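Long-range contact in DNA repair and recombination protein radB (Thermococcus kodakarensis, PDB 2CVH), which probably takes part in DNA repair and homologous recombination, binding DNA and hydrolysing ATP only very weakly, without promoting strand exchange: residues M1-L9 against L36-S44. Numbering follows the deposited sequence.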
loop_
_atom_site.group_PDB
_atom_site.type_symbol
_atom_site.label_atom_id
_atom_site.label_comp_id
_atom_site.label_asym_id
_atom_site.label_seq_id
_atom_site.Cartn_x
_atom_site.Cartn_y
_atom_site.Cartn_z
ATOM N N MET A 1 8.856 1.632 12.962
ATOM C CA MET A 1 8.497 0.938 11.691
ATOM C C MET A 1 7.377 -0.075 11.930
ATOM O O MET A 1 7.337 -0.758 12.965
ATOM C CB MET A 1 9.710 0.197 11.123
ATOM C CG MET A 1 10.952 1.052 10.967
ATOM S SD MET A 1 10.606 2.472 9.944
ATOM C CE MET A 1 11.836 2.287 8.675
ATOM N N LEU A 2 6.488 -0.192 10.953
ATOM C CA LEU A 2 5.383 -1.127 11.024
ATOM C C LEU A 2 5.809 -2.415 10.287
ATOM O O LEU A 2 5.839 -2.428 9.068
ATOM C CB LEU A 2 4.189 -0.481 10.337
ATOM C CG LEU A 2 2.839 -0.756 10.963
ATOM C CD1 LEU A 2 1.759 -0.374 9.976
ATOM C CD2 LEU A 2 2.733 -2.222 11.284
ATOM N N SER A 3 6.152 -3.480 11.012
ATOM C CA SER A 3 6.600 -4.738 10.394
ATOM C C SER A 3 5.670 -5.348 9.348
ATOM O O SER A 3 4.445 -5.206 9.426
ATOM C CB SER A 3 6.935 -5.776 11.466
ATOM O OG SER A 3 7.235 -7.043 10.883
ATOM N N THR A 4 6.276 -5.986 8.340
ATOM C CA THR A 4 5.560 -6.660 7.234
ATOM C C THR A 4 5.360 -8.138 7.588
ATOM O O THR A 4 4.692 -8.871 6.866
ATOM C CB THR A 4 6.359 -6.654 5.880
ATOM O OG1 THR A 4 7.620 -7.311 6.063
ATOM C CG2 THR A 4 6.604 -5.252 5.382
ATOM N N GLY A 5 5.964 -8.565 8.689
ATOM C CA GLY A 5 5.830 -9.943 9.109
ATOM C C GLY A 5 6.717 -10.832 8.275
ATOM O O GLY A 5 6.656 -12.051 8.394
ATOM N N THR A 6 7.593 -10.204 7.493
ATOM C CA THR A 6 8.528 -10.902 6.617
ATOM C C THR A 6 9.950 -10.387 6.887
ATOM O O THR A 6 10.229 -9.172 6.828
ATOM C CB THR A 6 8.150 -10.645 5.170
ATOM O OG1 THR A 6 6.739 -10.860 5.022
ATOM C CG2 THR A 6 8.880 -11.576 4.254
ATOM N N LYS A 7 10.839 -11.319 7.212
ATOM C CA LYS A 7 12.231 -11.019 7.525
ATOM C C LYS A 7 12.956 -10.263 6.390
ATOM O O LYS A 7 13.683 -9.313 6.631
ATOM C CB LYS A 7 12.930 -12.338 7.850
ATOM C CG LYS A 7 14.039 -12.267 8.843
ATOM C CD LYS A 7 15.374 -12.018 8.194
ATOM C CE LYS A 7 16.476 -11.933 9.243
ATOM N NZ LYS A 7 17.787 -11.676 8.590
ATOM N N SER A 8 12.728 -10.660 5.150
ATOM C CA SER A 8 13.393 -10.014 4.042
ATOM C C SER A 8 12.870 -8.619 3.777
ATOM O O SER A 8 13.648 -7.700 3.549
ATOM C CB SER A 8 13.304 -10.867 2.766
ATOM O OG SER A 8 11.969 -11.079 2.324
ATOM N N LEU A 9 11.547 -8.480 3.735
ATOM C CA LEU A 9 10.911 -7.193 3.481
ATOM C C LEU A 9 11.269 -6.181 4.582
ATOM O O LEU A 9 11.490 -5.019 4.302
ATOM C CB LEU A 9 9.387 -7.368 3.314
ATOM C CG LEU A 9 8.896 -8.072 2.032
ATOM C CD1 LEU A 9 7.410 -8.398 2.055
ATOM C CD2 LEU A 9 9.166 -7.174 0.834
ATOM N N LEU A 36 0.385 -7.788 1.089
ATOM C CA LEU A 36 1.379 -7.126 1.934
ATOM C C LEU A 36 0.633 -6.141 2.849
ATOM O O LEU A 36 0.881 -6.077 4.062
ATOM C CB LEU A 36 2.382 -6.359 1.065
ATOM C CG LEU A 36 3.850 -6.218 1.485
ATOM C CD1 LEU A 36 4.386 -4.903 0.907
ATOM C CD2 LEU A 36 4.048 -6.262 2.997
ATOM N N ALA A 37 -0.271 -5.375 2.253
ATOM C CA ALA A 37 -1.069 -4.406 2.996
ATOM C C ALA A 37 -1.853 -5.110 4.106
ATOM O O ALA A 37 -1.783 -4.698 5.277
ATOM C CB ALA A 37 -2.027 -3.683 2.045
ATOM N N LEU A 38 -2.541 -6.195 3.737
ATOM C CA LEU A 38 -3.341 -6.995 4.673
ATOM C C LEU A 38 -2.507 -7.517 5.837
ATOM O O LEU A 38 -2.916 -7.428 6.996
ATOM C CB LEU A 38 -3.993 -8.198 3.958
ATOM C CG LEU A 38 -5.385 -8.220 3.297
ATOM C CD1 LEU A 38 -5.717 -9.639 2.776
ATOM C CD2 LEU A 38 -6.446 -7.825 4.293
ATOM N N GLN A 39 -1.330 -8.051 5.523
ATOM C CA GLN A 39 -0.446 -8.599 6.521
ATOM C C GLN A 39 0.141 -7.562 7.451
ATOM O O GLN A 39 0.272 -7.809 8.654
ATOM C CB GLN A 39 0.666 -9.394 5.848
ATOM C CG GLN A 39 1.666 -10.023 6.809
ATOM C CD GLN A 39 2.333 -11.260 6.214
ATOM O OE1 GLN A 39 3.556 -11.436 6.287
ATOM N NE2 GLN A 39 1.520 -12.141 5.652
ATOM N N THR A 40 0.540 -6.421 6.900
ATOM C CA THR A 40 1.093 -5.362 7.735
ATOM C C THR A 40 -0.018 -4.895 8.697
ATOM O O THR A 40 0.192 -4.834 9.900
ATOM C CB THR A 40 1.608 -4.192 6.874
ATOM O OG1 THR A 40 2.572 -4.701 5.948
ATOM C CG2 THR A 40 2.272 -3.117 7.745
ATOM N N GLY A 41 -1.210 -4.646 8.155
ATOM C CA GLY A 41 -2.338 -4.232 8.976
ATOM C C GLY A 41 -2.675 -5.273 10.033
ATOM O O GLY A 41 -2.760 -4.979 11.225
ATOM N N LEU A 42 -2.792 -6.519 9.603
ATOM C CA LEU A 42 -3.103 -7.613 10.506
ATOM C C LEU A 42 -2.149 -7.712 11.712
ATOM O O LEU A 42 -2.587 -7.782 12.863
ATOM C CB LEU A 42 -3.143 -8.921 9.700
ATOM C CG LEU A 42 -3.545 -10.297 10.255
ATOM C CD1 LEU A 42 -2.326 -11.106 10.561
ATOM C CD2 LEU A 42 -4.494 -10.178 11.463
ATOM N N LEU A 43 -0.849 -7.652 11.464
ATOM C CA LEU A 43 0.137 -7.769 12.535
ATOM C C LEU A 43 0.358 -6.502 13.376
ATOM O O LEU A 43 0.980 -6.578 14.437
ATOM C CB LEU A 43 1.465 -8.272 11.947
ATOM C CG LEU A 43 1.350 -9.544 11.095
ATOM C CD1 LEU A 43 2.694 -9.890 10.521
ATOM C CD2 LEU A 43 0.844 -10.712 11.951
ATOM N N SER A 44 -0.121 -5.343 12.914
ATOM C CA SER A 44 0.026 -4.105 13.689
ATOM C C SER A 44 -0.772 -4.199 15.003
ATOM O O SER A 44 -0.336 -3.693 16.039
ATOM C CB SER A 44 -0.408 -2.869 12.885
ATOM O OG SER A 44 -1.803 -2.811 12.667
#
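Leu2 lays its forked end over the methyl of Thr40: CD1 comes within 3.6 Å of Thr40 CG2, while CD2 reaches on to Ser44 CB one helical turn later. With chi1 at -57°, Thr40 swings CG2 opposite its backbone N, turning the methyl to Leu2 and to the carbonyl O of Ser3, and lets OG1 fold back on the helix. There Thr40 OG1 donates a hydrogen bond to Leu36 O at 2.9 Å, standing above the carbonyl plane, so that this oxygen serves both OG1 and N of Thr40. A glycine here would probably leave both branches of Leu2 without the methyl they rest on and Leu36 O without its second donor. A turn earlier, Leu36 presents CD2 to Thr4, 3.6 Å from CG2, with Leu9 CD1 flanking it more loosely. With OG1 between the backbone N and the carbonyl carbon (chi1 59°), Thr4 meets Leu36 through CB and CG2, while OG1 accepts from Thr6 N in an ST turn and hydrogen-bonds to Asp10. Ser3 OG forms a second ST turn with Gly5 N. Leu43 CD1 packs tightly on Gly5 CA, at 3.4 Å, where a side chain would collide. The contact thus lays Leu2 to Gly5 along helix 33-44, running against its direction; the first turn of this helix carries Lys33 and Thr34 of the predicted ATP-binding P-loop (Walker A motif) in the RecA-like fold.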